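Local coordinates for aromatic amino acid aminotransferase I (PDB 6HNU), which probably transfers amino groups between aromatic amino acids and 2-oxoglutarate, with pyridoxal 5'-phosphate as cofactor, at residues F53-V58 against R101-G106; I83-K88 against S336-N341; I136-V139 against E143-D146; L306-I311 against Q330-F335. One frame throughout, in Å; residues are numbered along the deposited sequence. Where two conformers were deposited one is given.

Contacts 3 and 4 form one group. Their centres are 8 Å apart, and strands 133-138 and 309-314 are neighbours in the large mixed sheet. Contact 3 lies beside the helix start that holds N141 and T142, and contact 4 carries R307; all three residues bind the same cofactor, R307 through its phosphate. Contacts 1 and 2 form a second group, with centres 9 Å apart, built on the two-stranded sheet of 57-62 and 81-86. Contact 1 sends Y105 to the cofactor of the second subunit. Helix 334-377 joins the groups: contact 2 uses its first turns and contact 4 the loop leading into it, with centres 13 Å apart.

Contact 1. Residues F53-V58 against R101-G106; sequences FPFEKV and RSLQYG. With PLP (pyridoxal-5'-phosphate), chain D; PHE (phenylalanine), chain E.
The loop that follows helix 99-102 is part of the active site of the second subunit, and here F53 and F55 pack against its start at L103 and Q104. F53 and L103 run past each other in opposite directions. The ring atom F53 CD2 lies 3.9 Å from L103 CB, and CE2 lies 3.7 Å from L103 O. F55 crosses L103 at about a right angle, with its CD2 3.7 Å from L103 CD1. L103 touches both rings and also F335, which meets F55 edge-to-face. The far end of the F53 ring reaches the amide of Q104, where CZ is 3.9 Å from NE2 and the two planes are 70° apart. The Q104 chain starts out trans to its own N (chi1 -175°) and bends at chi2 (53°), which brings OE1 back to Y105 N at 2.9 Å, in the carbonyl plane and on a lone pair. NE2 bonds to P48 O.

The ring of Y105 has CD1 of the bound phenylalanine over one face, 3.8 Å from Y105 CG. Y105 OH gives a very short hydrogen bond of 2.5 Å to O3P of the cofactor, and also bonds to K300 NZ of the second subunit. Packing of F53 and F55 on L103, with the hydrogen-bonded Q104 amide, is consistent with a well-held loop whose tyrosine hydroxyl grips a phosphate across the subunit interface.

Contact 2. Residues I83-K88 against S336-N341; sequences IEVFKK and SEALAN
V85 lies over the start of helix 334-377 at A338. It belongs to a two-stranded antiparallel sheet, 57-62 with 81-86, that packs on the first turns of this long helix. The arrangement is a strand laid on a helix, and it is purely apolar on the strand side. V85 CG2 comes within 4.1 Å of A338 O, and V85 CG1 within 4.5 Å of A338 CB. With chi1 at -173°, CG1 is anti to the backbone N, which turns both methyl branches to the helix.

I83, two residues back on the same face of the strand, makes the second touch. Its CD1 reaches L339 O at 4.0 Å and the methyl L339 CD2 at 4.5 Å. L339 does not aim its CB at the strand; its leucine branch swings round to meet I83. These are loose van der Waals contacts, and all four residues are buried.

Other residues complete the packing. I83 and V85 also touch A342 one turn further along the helix, and L99 of helix 99-102 covers V85 as well. F335 of the second subunit packs on L339, and the small sheet itself runs on into that subunit, so the contact borders the dimer interface. On the reverse side of the strand, E84 turns away from the helix and its OE2 forms a salt bridge with K57 NZ.

Contact 3. Residues I136-V139 against E143-D146; sequences IVSV and EAWD
The carboxylate of E143 is the flat group that crosses this contact, and both of its oxygens are engaged. V139 N meets OE1 nearly along its C-O axis, at 3.0 Å and with an N-H...O angle of 165°. OE2 bonds to S147 OG and to NE2 of H325, which comes from helix 315-327. This pairing probably keeps the carboxylate ionised and fixes its rotation. The E143 chain leaves trans to the backbone N (chi1 170°), and a bend at chi2 (-93°) then turns the carboxylate to the end of the strand.

Carbon atoms fill in round the bond. V139 crosses E143 at about a right angle, and its CG2 is only 3.4 Å from E143 CB, a tight fit. S138 CB lies 3.3 Å from E143 OE1 and 4.0 Å from A144 CB. S138 OG is used to hold the turn, where it bonds to G140 N. A water adds a second bridge: it donates to V139 O at 2.7 Å and accepts from E143 N at 3.3 Å.

The motif is a strand, a short turn at V139-G140, and then helix 141-152, whose first residues N141 and T142 hydrogen-bond to the cofactor. The E143 carboxylate ties the end of the strand to the first turn of the helix. Strand 133-138 is an edge strand of the large mixed sheet within this chain, where S138 and I136 pair with G309 and I311 of strand 309-314. Helix 141-152 also meets the second subunit, where D146 forms a salt bridge with R150 of that chain.

Contact 4. Residues L306-I311 against Q330-F335; sequences LRLGWI and QNPSGF. With PLP (pyridoxal-5'-phosphate), chain I.
L308 and P332 cross obliquely, and the leucine branch does the touching. L308 CD1 sits 3.7 Å from P332 CG and equally far from P332 CB, against the side of the proline ring. In L308, chi1 of -174° and chi2 of 59° together bring CD1 to the proline, although the CB does not aim at it. Both residues are buried.

R307 turns the other way. Its side chain leads off from the proline, bends at chi2 and chi3, and ends at the phosphate of pyridoxal 5'-phosphate. The guanidinium offers its edge, with O2P near its plane. NH1 donates to O2P at 2.8 Å and 168°, and NH2 donates to O3P at 3.1 Å. These two nearly straight bonds fix the guanidinium edge-on to the phosphate and set its rotation. The cofactor is also hydrogen-bonded by T142, S297 and S299 of this chain and by Y105 of the second subunit.

The backbone of R307 stays in the contact. A water donates to R307 O at 2.8 Å and accepts from S333 N at 2.8 Å, tying the two segments beside the leucine-proline pair. S333 is the N-cap of helix 334-377: its OG receives S336 N, and it also bonds to S336 OG of the second subunit.

The contact thus lies where strand 309-314 begins and helix 334-377 starts. F114 of helix 112-126 and A340 of helix 334-377 pack on L308, while V137 of strand 133-138 and E337 of helix 334-377 touch P332.

Contact 1. Residues F53-V58 against R101-G106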
# COMPACT_ATOMS: atom_id res chain seq x y z
N PHE B 53 -9.71 -8.01 -18.55
CA PHE B 53 -9.42 -8.50 -17.17
C PHE B 53 -9.61 -10.02 -17.17
O PHE B 53 -10.74 -10.46 -17.42
CB PHE B 53 -10.29 -7.88 -16.08
CG PHE B 53 -10.22 -6.37 -15.92
CD1 PHE B 53 -9.26 -5.61 -16.57
CD2 PHE B 53 -11.11 -5.72 -15.06
CE1 PHE B 53 -9.22 -4.23 -16.41
CE2 PHE B 53 -11.06 -4.35 -14.91
CZ PHE B 53 -10.10 -3.61 -15.55
N PRO B 54 -8.54 -10.83 -16.98
CA PRO B 54 -8.64 -12.29 -17.14
C PRO B 54 -9.25 -13.01 -15.92
O PRO B 54 -8.72 -14.01 -15.50
CB PRO B 54 -7.18 -12.68 -17.39
CG PRO B 54 -6.41 -11.72 -16.49
CD PRO B 54 -7.17 -10.40 -16.66
N PHE B 55 -10.31 -12.44 -15.36
CA PHE B 55 -11.00 -12.95 -14.14
C PHE B 55 -12.50 -12.85 -14.36
O PHE B 55 -13.06 -11.76 -14.27
CB PHE B 55 -10.58 -12.19 -12.88
CG PHE B 55 -9.09 -12.16 -12.65
CD1 PHE B 55 -8.44 -13.23 -12.07
CD2 PHE B 55 -8.36 -11.05 -13.01
CE1 PHE B 55 -7.08 -13.17 -11.81
CE2 PHE B 55 -6.99 -11.01 -12.79
CZ PHE B 55 -6.36 -12.06 -12.18
N GLU B 56 -13.13 -14.00 -14.63
CA GLU B 56 -14.58 -14.07 -14.93
C GLU B 56 -15.33 -14.07 -13.61
O GLU B 56 -16.45 -13.54 -13.53
CB GLU B 56 -14.93 -15.31 -15.78
CG GLU B 56 -16.42 -15.54 -15.92
CD GLU B 56 -17.16 -14.38 -16.56
OE1 GLU B 56 -16.50 -13.60 -17.29
OE2 GLU B 56 -18.39 -14.24 -16.31
N LYS B 57 -14.71 -14.66 -12.60
CA LYS B 57 -15.22 -14.64 -11.23
C LYS B 57 -14.14 -15.09 -10.26
O LYS B 57 -13.15 -15.73 -10.70
CB LYS B 57 -16.47 -15.52 -11.08
CG LYS B 57 -16.24 -16.99 -10.82
CD LYS B 57 -17.56 -17.74 -10.60
CE LYS B 57 -17.33 -19.23 -10.46
NZ LYS B 57 -18.60 -20.00 -10.46
N VAL B 58 -14.33 -14.70 -9.01
CA VAL B 58 -13.57 -15.21 -7.84
C VAL B 58 -14.58 -15.77 -6.85
O VAL B 58 -15.76 -15.23 -6.77
CB VAL B 58 -12.67 -14.14 -7.21
CG1 VAL B 58 -13.45 -12.98 -6.64
CG2 VAL B 58 -11.81 -14.75 -6.13
N ARG B 101 -15.60 -3.66 -11.98
CA ARG B 101 -15.50 -2.43 -11.16
C ARG B 101 -14.45 -2.60 -10.03
O ARG B 101 -13.56 -1.71 -9.91
CB ARG B 101 -16.88 -2.05 -10.64
CG ARG B 101 -16.95 -0.77 -9.82
CD ARG B 101 -18.37 -0.17 -9.74
NE ARG B 101 -19.27 -1.19 -9.20
CZ ARG B 101 -19.63 -1.29 -7.92
NH1 ARG B 101 -19.25 -0.38 -7.04
NH2 ARG B 101 -20.40 -2.31 -7.54
N SER B 102 -14.44 -3.70 -9.24
CA SER B 102 -13.46 -3.84 -8.12
C SER B 102 -12.02 -3.99 -8.65
O SER B 102 -11.09 -3.65 -7.91
CB SER B 102 -13.86 -4.96 -7.16
OG SER B 102 -14.26 -6.14 -7.85
N LEU B 103 -11.81 -4.50 -9.86
CA LEU B 103 -10.46 -4.68 -10.49
C LEU B 103 -10.11 -3.50 -11.42
O LEU B 103 -9.00 -3.48 -11.99
CB LEU B 103 -10.41 -6.03 -11.23
CG LEU B 103 -10.51 -7.27 -10.36
CD1 LEU B 103 -10.27 -8.51 -11.20
CD2 LEU B 103 -9.50 -7.21 -9.20
N GLN B 104 -11.01 -2.53 -11.55
CA GLN B 104 -10.76 -1.25 -12.26
C GLN B 104 -10.16 -0.24 -11.28
O GLN B 104 -10.46 -0.31 -10.09
CB GLN B 104 -12.06 -0.71 -12.86
CG GLN B 104 -11.90 0.54 -13.72
CD GLN B 104 -10.87 0.38 -14.81
OE1 GLN B 104 -9.67 0.54 -14.59
NE2 GLN B 104 -11.32 0.06 -16.02
N TYR B 105 -9.40 0.75 -11.75
CA TYR B 105 -9.08 1.91 -10.89
C TYR B 105 -10.40 2.51 -10.38
O TYR B 105 -11.41 2.49 -11.12
CB TYR B 105 -8.29 2.97 -11.65
CG TYR B 105 -6.90 2.58 -12.08
CD1 TYR B 105 -5.86 2.58 -11.17
CD2 TYR B 105 -6.63 2.23 -13.39
CE1 TYR B 105 -4.57 2.30 -11.56
CE2 TYR B 105 -5.35 1.89 -13.79
CZ TYR B 105 -4.32 1.94 -12.87
OH TYR B 105 -3.07 1.62 -13.26
N GLY B 106 -10.43 3.03 -9.16
CA GLY B 106 -11.62 3.76 -8.69
C GLY B 106 -11.29 4.80 -7.65
O GLY B 106 -10.09 5.09 -7.45
N1 PLP D . 3.07 5.10 -13.80
C2 PLP D . 2.64 5.72 -14.90
C2A PLP D . 3.60 6.52 -15.69
C3 PLP D . 1.29 5.63 -15.31
O3 PLP D . 0.89 6.32 -16.42
C4 PLP D . 0.38 4.89 -14.52
C4A PLP D . -1.02 4.81 -14.92
C5 PLP D . 0.87 4.25 -13.37
C6 PLP D . 2.19 4.43 -13.03
C5A PLP D . -0.04 3.45 -12.49
O4P PLP D . 0.60 2.24 -12.00
P PLP D . -0.06 1.22 -10.95
O1P PLP D . -0.05 1.95 -9.60
O2P PLP D . 0.86 0.04 -11.09
O3P PLP D . -1.48 0.94 -11.46
N PHE E . -2.01 5.84 -14.77
CA PHE E . -3.48 5.98 -14.53
C PHE E . -4.00 7.19 -15.34
O PHE E . -4.79 8.01 -14.84
CB PHE E . -3.76 6.06 -13.03
CG PHE E . -5.12 6.60 -12.64
CD1 PHE E . -6.27 6.12 -13.24
CD2 PHE E . -5.23 7.59 -11.68
CE1 PHE E . -7.52 6.62 -12.88
CE2 PHE E . -6.48 8.09 -11.32
CZ PHE E . -7.62 7.60 -11.91
OXT PHE E . -3.65 7.38 -16.52

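Contact 2. Residues I83-K88 against S336-N341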
# COMPACT_ATOMS: atom_id res chain seq x y z
N ILE B 83 -19.07 -17.96 -1.41
CA ILE B 83 -19.39 -16.60 -1.93
C ILE B 83 -18.73 -16.49 -3.31
O ILE B 83 -17.62 -17.00 -3.50
CB ILE B 83 -18.95 -15.49 -0.95
CG1 ILE B 83 -17.50 -15.71 -0.49
CG2 ILE B 83 -19.91 -15.43 0.23
CD1 ILE B 83 -16.86 -14.55 0.23
N GLU B 84 -19.40 -15.82 -4.21
CA GLU B 84 -19.00 -15.64 -5.61
C GLU B 84 -19.09 -14.16 -5.95
O GLU B 84 -20.13 -13.52 -5.63
CB GLU B 84 -19.93 -16.43 -6.53
CG GLU B 84 -19.84 -17.93 -6.31
CD GLU B 84 -20.42 -18.70 -7.48
OE1 GLU B 84 -21.53 -18.34 -7.88
OE2 GLU B 84 -19.72 -19.61 -8.03
N VAL B 85 -18.00 -13.63 -6.50
CA VAL B 85 -18.00 -12.32 -7.17
C VAL B 85 -17.67 -12.52 -8.65
O VAL B 85 -16.51 -12.76 -9.03
CB VAL B 85 -17.06 -11.34 -6.48
CG1 VAL B 85 -17.23 -9.97 -7.11
CG2 VAL B 85 -17.34 -11.29 -4.97
N PHE B 86 -18.69 -12.37 -9.49
CA PHE B 86 -18.55 -12.37 -10.96
C PHE B 86 -18.03 -11.02 -11.45
O PHE B 86 -18.19 -9.97 -10.76
CB PHE B 86 -19.92 -12.67 -11.58
CG PHE B 86 -20.35 -14.10 -11.41
CD1 PHE B 86 -21.06 -14.49 -10.28
CD2 PHE B 86 -20.07 -15.04 -12.39
CE1 PHE B 86 -21.48 -15.81 -10.16
CE2 PHE B 86 -20.48 -16.36 -12.24
CZ PHE B 86 -21.18 -16.74 -11.12
N LYS B 87 -17.45 -11.05 -12.66
CA LYS B 87 -16.99 -9.85 -13.41
C LYS B 87 -18.17 -8.91 -13.66
O LYS B 87 -17.99 -7.67 -13.48
CB LYS B 87 -16.33 -10.31 -14.71
CG LYS B 87 -15.78 -9.21 -15.61
CD LYS B 87 -14.64 -9.75 -16.46
CE LYS B 87 -14.11 -8.78 -17.48
NZ LYS B 87 -13.14 -9.43 -18.37
N LYS B 88 -19.34 -9.45 -14.04
CA LYS B 88 -20.51 -8.61 -14.44
C LYS B 88 -21.53 -8.51 -13.30
O LYS B 88 -21.90 -9.56 -12.73
CB LYS B 88 -21.19 -9.18 -15.69
CG LYS B 88 -20.34 -9.26 -16.95
CD LYS B 88 -21.10 -9.63 -18.22
CE LYS B 88 -22.37 -10.45 -17.99
NZ LYS B 88 -22.90 -11.07 -19.23
N SER B 336 -9.09 -8.19 -2.31
CA SER B 336 -9.34 -8.11 -0.84
C SER B 336 -10.69 -7.40 -0.59
O SER B 336 -11.51 -7.85 0.24
CB SER B 336 -8.20 -7.39 -0.13
OG SER B 336 -7.04 -8.19 -0.14
N GLU B 337 -10.93 -6.28 -1.26
CA GLU B 337 -12.08 -5.42 -0.88
C GLU B 337 -13.38 -6.09 -1.36
O GLU B 337 -14.41 -6.01 -0.64
CB GLU B 337 -11.91 -4.02 -1.46
CG GLU B 337 -12.61 -2.99 -0.63
CD GLU B 337 -12.39 -1.56 -1.07
OE1 GLU B 337 -11.31 -1.25 -1.59
OE2 GLU B 337 -13.33 -0.78 -0.91
N ALA B 338 -13.35 -6.70 -2.54
CA ALA B 338 -14.52 -7.41 -3.11
C ALA B 338 -14.81 -8.66 -2.27
O ALA B 338 -16.01 -8.89 -1.94
CB ALA B 338 -14.28 -7.76 -4.55
N LEU B 339 -13.77 -9.41 -1.87
CA LEU B 339 -13.97 -10.63 -1.06
C LEU B 339 -14.40 -10.23 0.35
O LEU B 339 -15.26 -10.90 0.87
CB LEU B 339 -12.72 -11.50 -1.05
CG LEU B 339 -12.46 -12.32 -2.32
CD1 LEU B 339 -11.09 -13.01 -2.24
CD2 LEU B 339 -13.56 -13.36 -2.53
N ALA B 340 -13.86 -9.16 0.95
CA ALA B 340 -14.25 -8.72 2.32
C ALA B 340 -15.71 -8.27 2.30
O ALA B 340 -16.51 -8.66 3.15
CB ALA B 340 -13.33 -7.61 2.82
N ASN B 341 -16.06 -7.46 1.33
CA ASN B 341 -17.47 -7.03 1.13
C ASN B 341 -18.40 -8.26 1.00
O ASN B 341 -19.49 -8.24 1.62
CB ASN B 341 -17.56 -6.11 -0.06
CG ASN B 341 -18.97 -5.61 -0.27
OD1 ASN B 341 -19.48 -4.79 0.49
ND2 ASN B 341 -19.62 -6.12 -1.29

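Contact 3. Residues I136-V139 against E143-D146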
# COMPACT_ATOMS: atom_id res chain seq x y z
N ILE B 136 -12.59 6.15 5.47
CA ILE B 136 -11.88 5.88 4.20
C ILE B 136 -11.14 4.55 4.37
O ILE B 136 -10.86 4.13 5.50
CB ILE B 136 -10.94 7.05 3.84
CG1 ILE B 136 -9.88 7.32 4.90
CG2 ILE B 136 -11.79 8.30 3.55
CD1 ILE B 136 -8.76 8.28 4.49
N VAL B 137 -10.85 3.91 3.27
CA VAL B 137 -10.09 2.64 3.28
C VAL B 137 -8.61 2.93 3.53
O VAL B 137 -8.09 4.05 3.22
CB VAL B 137 -10.36 1.83 2.01
CG1 VAL B 137 -11.81 1.45 1.94
CG2 VAL B 137 -9.89 2.56 0.75
N SER B 138 -7.96 1.94 4.12
CA SER B 138 -6.49 1.83 4.23
C SER B 138 -6.08 0.45 3.75
O SER B 138 -6.97 -0.42 3.57
CB SER B 138 -6.05 2.04 5.64
OG SER B 138 -6.32 0.88 6.41
N VAL B 139 -4.78 0.23 3.58
CA VAL B 139 -4.27 -1.15 3.32
C VAL B 139 -3.71 -1.74 4.61
O VAL B 139 -2.82 -2.63 4.56
CB VAL B 139 -3.27 -1.14 2.14
CG1 VAL B 139 -3.97 -0.66 0.88
CG2 VAL B 139 -2.05 -0.29 2.39
N GLU B 143 0.20 0.96 7.11
CA GLU B 143 0.12 2.05 6.10
C GLU B 143 -0.61 3.23 6.75
O GLU B 143 -0.07 4.37 6.64
CB GLU B 143 -0.63 1.61 4.84
CG GLU B 143 -0.91 2.80 3.93
CD GLU B 143 -2.26 3.45 4.14
OE1 GLU B 143 -3.27 2.74 3.94
OE2 GLU B 143 -2.31 4.68 4.41
N ALA B 144 -1.75 2.99 7.42
CA ALA B 144 -2.54 4.12 7.97
C ALA B 144 -1.66 4.94 8.93
O ALA B 144 -1.75 6.15 8.89
CB ALA B 144 -3.81 3.64 8.61
N TRP B 145 -0.78 4.30 9.71
CA TRP B 145 0.14 5.00 10.64
C TRP B 145 1.18 5.81 9.84
O TRP B 145 1.43 7.03 10.15
CB TRP B 145 0.78 3.98 11.59
CG TRP B 145 1.88 4.59 12.38
CD1 TRP B 145 3.19 4.24 12.38
CD2 TRP B 145 1.76 5.70 13.30
NE1 TRP B 145 3.92 5.07 13.19
CE2 TRP B 145 3.06 5.95 13.80
CE3 TRP B 145 0.70 6.54 13.70
CZ2 TRP B 145 3.34 6.98 14.68
CZ3 TRP B 145 0.98 7.55 14.60
CH2 TRP B 145 2.27 7.75 15.09
N ASP B 146 1.78 5.22 8.82
CA ASP B 146 2.75 5.93 7.96
C ASP B 146 2.07 7.17 7.40
O ASP B 146 2.66 8.29 7.54
CB ASP B 146 3.30 5.01 6.87
CG ASP B 146 4.40 5.67 6.05
OD1 ASP B 146 5.42 6.00 6.63
OD2 ASP B 146 4.24 5.77 4.86
O HOH W 1 -0.49 -1.90 5.62

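Contact 4. Residues L306-I311 against Q330-F335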
# COMPACT_ATOMS: atom_id res chain seq x y z
N LEU B 306 -5.34 -9.84 4.14
CA LEU B 306 -6.35 -8.95 3.50
C LEU B 306 -5.66 -7.64 3.10
O LEU B 306 -6.01 -7.08 2.04
CB LEU B 306 -7.53 -8.68 4.44
CG LEU B 306 -8.72 -9.63 4.29
CD1 LEU B 306 -9.55 -9.66 5.56
CD2 LEU B 306 -9.59 -9.27 3.09
N ARG B 307 -4.77 -7.14 3.95
CA ARG B 307 -4.14 -5.82 3.66
C ARG B 307 -5.30 -4.83 3.43
O ARG B 307 -5.35 -4.20 2.41
CB ARG B 307 -3.19 -5.90 2.47
CG ARG B 307 -1.87 -6.61 2.75
CD ARG B 307 -1.08 -5.98 3.88
NE ARG B 307 -1.42 -6.58 5.15
CZ ARG B 307 -1.32 -6.01 6.33
NH1 ARG B 307 -1.66 -6.69 7.39
NH2 ARG B 307 -0.93 -4.75 6.45
N LEU B 308 -6.19 -4.75 4.40
CA LEU B 308 -7.41 -3.94 4.31
C LEU B 308 -7.75 -3.45 5.71
O LEU B 308 -7.87 -4.25 6.66
CB LEU B 308 -8.56 -4.77 3.75
CG LEU B 308 -9.86 -4.03 3.46
CD1 LEU B 308 -9.68 -2.90 2.46
CD2 LEU B 308 -10.90 -5.01 2.93
N GLY B 309 -7.93 -2.16 5.81
CA GLY B 309 -8.45 -1.58 7.03
C GLY B 309 -9.17 -0.31 6.66
O GLY B 309 -9.52 -0.09 5.44
N TRP B 310 -9.41 0.50 7.66
CA TRP B 310 -10.05 1.80 7.41
C TRP B 310 -9.60 2.81 8.46
O TRP B 310 -8.93 2.46 9.47
CB TRP B 310 -11.58 1.65 7.27
CG TRP B 310 -12.27 1.17 8.50
CD1 TRP B 310 -12.91 1.94 9.41
CD2 TRP B 310 -12.37 -0.18 8.96
NE1 TRP B 310 -13.42 1.15 10.40
CE2 TRP B 310 -13.09 -0.15 10.17
CE3 TRP B 310 -11.90 -1.41 8.49
CZ2 TRP B 310 -13.38 -1.30 10.90
CZ3 TRP B 310 -12.17 -2.55 9.22
CH2 TRP B 310 -12.90 -2.48 10.40
N ILE B 311 -9.95 4.06 8.20
CA ILE B 311 -9.54 5.19 9.07
C ILE B 311 -10.82 5.95 9.35
O ILE B 311 -11.55 6.23 8.38
CB ILE B 311 -8.46 6.04 8.38
CG1 ILE B 311 -7.22 5.21 8.04
CG2 ILE B 311 -8.09 7.26 9.20
CD1 ILE B 311 -6.28 5.86 7.02
N GLN B 330 -2.66 4.18 -3.47
CA GLN B 330 -3.71 4.27 -4.51
C GLN B 330 -5.03 3.69 -3.97
O GLN B 330 -6.03 4.45 -3.80
CB GLN B 330 -3.13 3.62 -5.78
CG GLN B 330 -3.50 4.37 -7.04
CD GLN B 330 -4.86 3.94 -7.52
OE1 GLN B 330 -5.27 2.79 -7.32
NE2 GLN B 330 -5.57 4.87 -8.12
N ASN B 331 -5.05 2.40 -3.63
CA ASN B 331 -6.27 1.72 -3.16
C ASN B 331 -5.88 0.34 -2.67
O ASN B 331 -4.87 -0.16 -3.10
CB ASN B 331 -7.30 1.58 -4.28
CG ASN B 331 -8.41 2.60 -4.13
OD1 ASN B 331 -8.81 2.91 -3.01
ND2 ASN B 331 -8.91 3.10 -5.26
N PRO B 332 -6.65 -0.29 -1.77
CA PRO B 332 -6.44 -1.70 -1.46
C PRO B 332 -6.67 -2.56 -2.69
O PRO B 332 -7.38 -2.13 -3.63
CB PRO B 332 -7.56 -2.00 -0.44
CG PRO B 332 -7.93 -0.66 0.11
CD PRO B 332 -7.82 0.26 -1.07
N SER B 333 -6.13 -3.79 -2.65
CA SER B 333 -6.46 -4.87 -3.59
C SER B 333 -7.98 -4.95 -3.80
O SER B 333 -8.76 -5.07 -2.78
CB SER B 333 -5.98 -6.20 -3.09
OG SER B 333 -6.54 -7.26 -3.87
N GLY B 334 -8.37 -4.98 -5.06
CA GLY B 334 -9.79 -5.13 -5.46
C GLY B 334 -10.26 -6.51 -5.05
O GLY B 334 -11.44 -6.69 -4.73
N PHE B 335 -9.36 -7.50 -5.09
CA PHE B 335 -9.69 -8.86 -4.63
C PHE B 335 -9.96 -8.80 -3.13
O PHE B 335 -10.97 -9.36 -2.70
CB PHE B 335 -8.61 -9.89 -4.97
CG PHE B 335 -8.47 -10.19 -6.45
CD1 PHE B 335 -9.50 -10.83 -7.13
CD2 PHE B 335 -7.31 -9.90 -7.13
CE1 PHE B 335 -9.36 -11.11 -8.49
CE2 PHE B 335 -7.17 -10.17 -8.48
CZ PHE B 335 -8.20 -10.80 -9.15
N1 PLP I . -0.44 -1.45 14.93
C2 PLP I . -0.06 -2.12 16.02
C2A PLP I . 0.08 -1.39 17.31
C3 PLP I . 0.20 -3.49 15.97
O3 PLP I . 0.64 -4.11 17.11
C4 PLP I . 0.08 -4.16 14.73
C4A PLP I . 0.38 -5.59 14.65
C5 PLP I . -0.35 -3.44 13.61
C6 PLP I . -0.56 -2.09 13.75
C5A PLP I . -0.42 -4.07 12.24
O4P PLP I . -1.67 -3.74 11.58
P PLP I . -2.01 -4.12 10.12
O1P PLP I . -3.45 -3.66 10.03
O2P PLP I . -1.81 -5.66 10.00
O3P PLP I . -1.06 -3.35 9.21
O HOH W 2 -4.75 -4.42 -0.31